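Local coordinates for regulator of G-protein signaling 16 (PDB 3C7L) that accelerates GTP hydrolysis by G protein alpha subunits, driving them into the inactive GDP-bound form and so damping receptor signalling, including phototransduction, at residues E20-L25 with K114-M119; A34-L39 with N47-L52. All blocks are in the same frame, centred on the assembly; numbering follows the deposited sequence.

Both contacts lie within the all-helical RGS domain, the GTPase-activating part of the protein. From the N terminus, the chain enters the short helix 22-25, whose residues meet helix 109-128 only after 88 intervening residues; interaction 1 thus closes a long loop that is largely helical. Nested inside it is interaction 2, a local closure in which helix 29-40 turns back through the connection 41-44 and packs against helix 45-57. The two centres lie about 10 Å apart and touch directly: Thr115 and Met119 of 114-119 pack on the backbone oxygen of Asn47. Helix 109-128 is therefore joined to both the N-terminal segment and the hairpin of 34-39 with 47-52.

Interaction 1. Residues E20-L25 with K114-M119; sequences ESFDLL and KTRTLM
A bidentate salt bridge beside an aromatic contact docks the short helix 22-25 of the RGS domain onto helix 109-128, with Asp23 and Phe22 meeting Arg116 and Met119. Arg116 reaches across with an extended chain from CG to NE and grips the Asp23 carboxylate end-on, one nitrogen to each oxygen. Arg116 NH1 lies 2.9 Å from Asp23 OD1 in a nearly straight bond (170°); Asp23 OD1 lies in the guanidinium plane and is met on its syn side, though well out of the carboxylate plane. The second bond, Arg116 NH2 to Asp23 OD2, is also 2.9 Å and comes from above the carboxylate plane, the two flat groups being 40° apart. Phe22 runs past the arginine in the opposite direction, its CD2 lying over one guanidinium face near the rim, with the ring almost perpendicular to that group. With CG anti to the backbone N (chi1 -171°), the Phe22 ring extends to Met119, where Phe22 CZ comes 3.7 Å from Met119 CB. Met119 SD sits at the ring edge, 5.5 Å from the Phe22 centroid, a Met-aromatic contact. Tyr124 also meets the Phe22 ring, and Glu120 forms a salt bridge with Arg116 NE. Ser21 OG caps the short helix through a weak bond from Asp23 N. The two carboxylates probably offset the guanidinium charge, and the bonds to NH1, NH2 and NE limit its rotation, while the adjoining phenylalanine and methionine are buried.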
# COMPACT_ATOMS: atom_id res chain seq x y z
N GLU A 20 -13.37 -11.54 5.50
CA GLU A 20 -13.00 -12.85 4.98
C GLU A 20 -11.66 -12.75 4.26
O GLU A 20 -10.90 -13.71 4.20
CB GLU A 20 -14.04 -13.37 3.97
CG GLU A 20 -15.39 -13.73 4.54
CD GLU A 20 -16.29 -14.33 3.47
OE1 GLU A 20 -16.30 -13.81 2.34
OE2 GLU A 20 -17.00 -15.32 3.77
N SER A 21 -11.38 -11.57 3.71
CA SER A 21 -10.14 -11.34 2.98
C SER A 21 -9.73 -9.88 2.90
O SER A 21 -10.53 -9.03 2.52
CB SER A 21 -10.28 -11.88 1.55
OG SER A 21 -9.19 -11.46 0.74
N PHE A 22 -8.48 -9.59 3.23
CA PHE A 22 -7.98 -8.23 3.17
C PHE A 22 -8.06 -7.73 1.71
O PHE A 22 -8.27 -6.54 1.45
CB PHE A 22 -6.53 -8.19 3.68
CG PHE A 22 -5.97 -6.80 3.85
CD1 PHE A 22 -6.78 -5.76 4.31
CD2 PHE A 22 -4.64 -6.54 3.57
CE1 PHE A 22 -6.25 -4.48 4.50
CE2 PHE A 22 -4.11 -5.26 3.75
CZ PHE A 22 -4.92 -4.23 4.21
N ASP A 23 -7.93 -8.65 0.77
CA ASP A 23 -8.01 -8.31 -0.64
C ASP A 23 -9.41 -7.83 -1.03
O ASP A 23 -9.56 -6.96 -1.90
CB ASP A 23 -7.59 -9.51 -1.50
CG ASP A 23 -6.13 -9.87 -1.30
OD1 ASP A 23 -5.27 -9.12 -1.79
OD2 ASP A 23 -5.85 -10.89 -0.64
N LEU A 24 -10.44 -8.40 -0.40
CA LEU A 24 -11.80 -7.98 -0.70
C LEU A 24 -12.05 -6.60 -0.11
O LEU A 24 -12.74 -5.77 -0.72
CB LEU A 24 -12.82 -8.99 -0.14
CG LEU A 24 -12.87 -10.35 -0.83
CD1 LEU A 24 -14.04 -11.16 -0.28
CD2 LEU A 24 -13.01 -10.16 -2.33
N LEU A 25 -11.50 -6.33 1.07
CA LEU A 25 -11.65 -5.02 1.68
C LEU A 25 -11.03 -3.96 0.77
O LEU A 25 -11.62 -2.91 0.52
CB LEU A 25 -10.97 -4.98 3.05
CG LEU A 25 -10.90 -3.61 3.74
CD1 LEU A 25 -12.30 -3.10 4.03
CD2 LEU A 25 -10.11 -3.74 5.04
N LYS A 114 5.76 -6.09 2.30
CA LYS A 114 6.10 -5.72 3.67
C LYS A 114 5.05 -4.73 4.18
O LYS A 114 4.59 -4.82 5.32
CB LYS A 114 7.48 -5.05 3.73
CG LYS A 114 8.65 -5.93 3.33
CD LYS A 114 8.83 -7.11 4.28
CE LYS A 114 10.08 -7.90 3.92
NZ LYS A 114 10.28 -9.06 4.84
N THR A 115 4.68 -3.78 3.32
CA THR A 115 3.69 -2.77 3.69
C THR A 115 2.33 -3.42 3.89
O THR A 115 1.56 -3.02 4.77
CB THR A 115 3.61 -1.67 2.61
OG1 THR A 115 4.90 -1.05 2.48
CG2 THR A 115 2.59 -0.60 3.01
N ARG A 116 2.02 -4.43 3.08
CA ARG A 116 0.76 -5.14 3.21
C ARG A 116 0.68 -5.79 4.60
O ARG A 116 -0.34 -5.72 5.28
CB ARG A 116 0.64 -6.23 2.15
CG ARG A 116 -0.66 -7.01 2.25
CD ARG A 116 -0.65 -8.31 1.45
NE ARG A 116 -1.85 -9.08 1.73
CZ ARG A 116 -2.88 -9.22 0.90
NH1 ARG A 116 -2.88 -8.65 -0.30
NH2 ARG A 116 -3.94 -9.92 1.29
N THR A 117 1.78 -6.43 5.01
CA THR A 117 1.83 -7.09 6.30
C THR A 117 1.72 -6.08 7.44
O THR A 117 1.15 -6.38 8.49
CB THR A 117 3.12 -7.92 6.45
OG1 THR A 117 3.13 -8.95 5.46
CG2 THR A 117 3.20 -8.56 7.83
N LEU A 118 2.27 -4.89 7.22
CA LEU A 118 2.22 -3.83 8.22
C LEU A 118 0.73 -3.57 8.53
O LEU A 118 0.36 -3.29 9.67
CB LEU A 118 2.87 -2.57 7.66
CG LEU A 118 3.81 -1.71 8.52
CD1 LEU A 118 4.85 -2.56 9.23
CD2 LEU A 118 4.48 -0.68 7.61
N MET A 119 -0.11 -3.68 7.51
CA MET A 119 -1.55 -3.47 7.69
C MET A 119 -2.28 -4.75 8.10
O MET A 119 -2.94 -4.81 9.14
CB MET A 119 -2.18 -2.93 6.39
CG MET A 119 -1.69 -1.55 5.96
SD MET A 119 -2.50 -0.94 4.44
CE MET A 119 -1.51 -1.71 3.19

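Interaction 2. Residues A34-L39 with N47-L52; sequences AFHAFL and NLEFWL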
# COMPACT_ATOMS: atom_id res chain seq x y z
N ALA A 34 -13.33 3.74 4.50
CA ALA A 34 -13.40 3.57 5.95
C ALA A 34 -12.03 3.23 6.54
O ALA A 34 -11.63 3.79 7.56
CB ALA A 34 -14.40 2.48 6.29
N PHE A 35 -11.33 2.32 5.88
CA PHE A 35 -10.01 1.91 6.37
C PHE A 35 -9.00 3.05 6.25
O PHE A 35 -8.15 3.21 7.11
CB PHE A 35 -9.53 0.66 5.60
CG PHE A 35 -8.28 0.04 6.18
CD1 PHE A 35 -8.16 -0.18 7.55
CD2 PHE A 35 -7.23 -0.35 5.35
CE1 PHE A 35 -7.01 -0.77 8.09
CE2 PHE A 35 -6.08 -0.95 5.88
CZ PHE A 35 -5.97 -1.16 7.25
N HIS A 36 -9.10 3.84 5.19
CA HIS A 36 -8.17 4.96 5.00
C HIS A 36 -8.32 5.95 6.15
O HIS A 36 -7.33 6.40 6.72
CB HIS A 36 -8.43 5.66 3.65
CG HIS A 36 -7.42 6.72 3.32
ND1 HIS A 36 -7.56 8.03 3.71
CD2 HIS A 36 -6.24 6.64 2.68
CE1 HIS A 36 -6.50 8.72 3.32
NE2 HIS A 36 -5.68 7.90 2.69
N ALA A 37 -9.56 6.26 6.51
CA ALA A 37 -9.82 7.18 7.61
C ALA A 37 -9.30 6.63 8.93
O ALA A 37 -8.75 7.37 9.74
CB ALA A 37 -11.31 7.47 7.70
N PHE A 38 -9.48 5.32 9.14
CA PHE A 38 -9.00 4.69 10.36
C PHE A 38 -7.49 4.85 10.45
O PHE A 38 -6.95 5.21 11.50
CB PHE A 38 -9.38 3.20 10.37
CG PHE A 38 -8.92 2.46 11.60
CD1 PHE A 38 -9.61 2.59 12.80
CD2 PHE A 38 -7.79 1.64 11.55
CE1 PHE A 38 -9.17 1.91 13.95
CE2 PHE A 38 -7.35 0.96 12.70
CZ PHE A 38 -8.05 1.10 13.89
N LEU A 39 -6.80 4.57 9.34
CA LEU A 39 -5.35 4.68 9.28
C LEU A 39 -4.85 6.12 9.46
O LEU A 39 -3.84 6.35 10.12
CB LEU A 39 -4.84 4.13 7.94
CG LEU A 39 -5.07 2.63 7.72
CD1 LEU A 39 -4.47 2.19 6.39
CD2 LEU A 39 -4.44 1.86 8.87
N ASN A 47 0.57 3.65 4.12
CA ASN A 47 0.71 2.23 3.80
C ASN A 47 -0.32 1.82 2.76
O ASN A 47 -0.02 1.09 1.80
CB ASN A 47 0.54 1.36 5.06
CG ASN A 47 1.67 1.55 6.05
OD1 ASN A 47 2.81 1.82 5.66
ND2 ASN A 47 1.37 1.39 7.34
N LEU A 48 -1.55 2.28 2.96
CA LEU A 48 -2.64 1.96 2.04
C LEU A 48 -2.49 2.70 0.71
O LEU A 48 -2.76 2.14 -0.35
CB LEU A 48 -3.99 2.32 2.69
CG LEU A 48 -5.23 2.17 1.81
CD1 LEU A 48 -5.36 0.73 1.32
CD2 LEU A 48 -6.46 2.57 2.60
N GLU A 49 -2.07 3.96 0.76
CA GLU A 49 -1.90 4.75 -0.45
C GLU A 49 -0.81 4.14 -1.33
O GLU A 49 -0.94 4.09 -2.55
CB GLU A 49 -1.55 6.20 -0.09
CG GLU A 49 -2.70 6.89 0.63
CD GLU A 49 -2.38 8.28 1.15
OE1 GLU A 49 -1.19 8.69 1.13
OE2 GLU A 49 -3.32 8.96 1.59
N PHE A 50 0.25 3.67 -0.69
CA PHE A 50 1.35 3.04 -1.41
C PHE A 50 0.90 1.74 -2.07
O PHE A 50 1.21 1.49 -3.23
CB PHE A 50 2.51 2.77 -0.45
CG PHE A 50 3.60 1.90 -1.03
CD1 PHE A 50 4.26 2.28 -2.19
CD2 PHE A 50 3.95 0.70 -0.42
CE1 PHE A 50 5.26 1.48 -2.73
CE2 PHE A 50 4.94 -0.10 -0.95
CZ PHE A 50 5.60 0.29 -2.11
N TRP A 51 0.17 0.92 -1.32
CA TRP A 51 -0.31 -0.35 -1.85
C TRP A 51 -1.16 -0.11 -3.09
O TRP A 51 -0.95 -0.73 -4.13
CB TRP A 51 -1.14 -1.10 -0.79
CG TRP A 51 -1.48 -2.52 -1.15
CD1 TRP A 51 -0.75 -3.63 -0.86
CD2 TRP A 51 -2.62 -2.97 -1.90
NE1 TRP A 51 -1.36 -4.76 -1.37
CE2 TRP A 51 -2.51 -4.38 -2.01
CE3 TRP A 51 -3.72 -2.33 -2.48
CZ2 TRP A 51 -3.46 -5.15 -2.69
CZ3 TRP A 51 -4.67 -3.10 -3.14
CH2 TRP A 51 -4.53 -4.49 -3.24
N LEU A 52 -2.12 0.81 -2.99
CA LEU A 52 -2.99 1.13 -4.13
C LEU A 52 -2.19 1.69 -5.31
O LEU A 52 -2.54 1.45 -6.47
CB LEU A 52 -4.05 2.14 -3.70
CG LEU A 52 -5.08 1.70 -2.66
CD1 LEU A 52 -5.80 2.92 -2.14
CD2 LEU A 52 -6.08 0.72 -3.27
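Leu48 points between Phe35, His36 and Leu39 where helices 29-40 and 45-57 of the RGS fold form a helical hairpin, the segments' N-to-C directions 138° apart and their axes 10.6 Å apart. The apolar part centres on this leucine. With chi1 at 175°, the Leu48 side chain swings CG opposite the amide nitrogen, carrying CD2 across to the opposing helix, where it rests 3.8 Å from both CA and CB of His36. Leu48 CD2 also lies 4.1 Å from Phe35 CD2. Nearer its own backbone, Leu48 CB receives the tip of Leu39, which crosses at about a right angle with Leu39 CD1 at 3.7 Å. Leu39 CD1 also lies over one face of the Phe35 ring, and Phe127 of helix 109-128 also meets that ring.

The polar part is a single His-carboxylate hydrogen bond at the margin of this cluster. Glu49, extended beyond CG, lies beside the imidazole, with its CG at the ring edge; a long, weak ion pair links its OE1 to Lys84. His36 NE2 donates to Glu49 OE2 at 2.8 Å and 168°, the oxygen lying in the imidazole plane while the nitrogen approaches its anti side from somewhat out of the carboxylate plane.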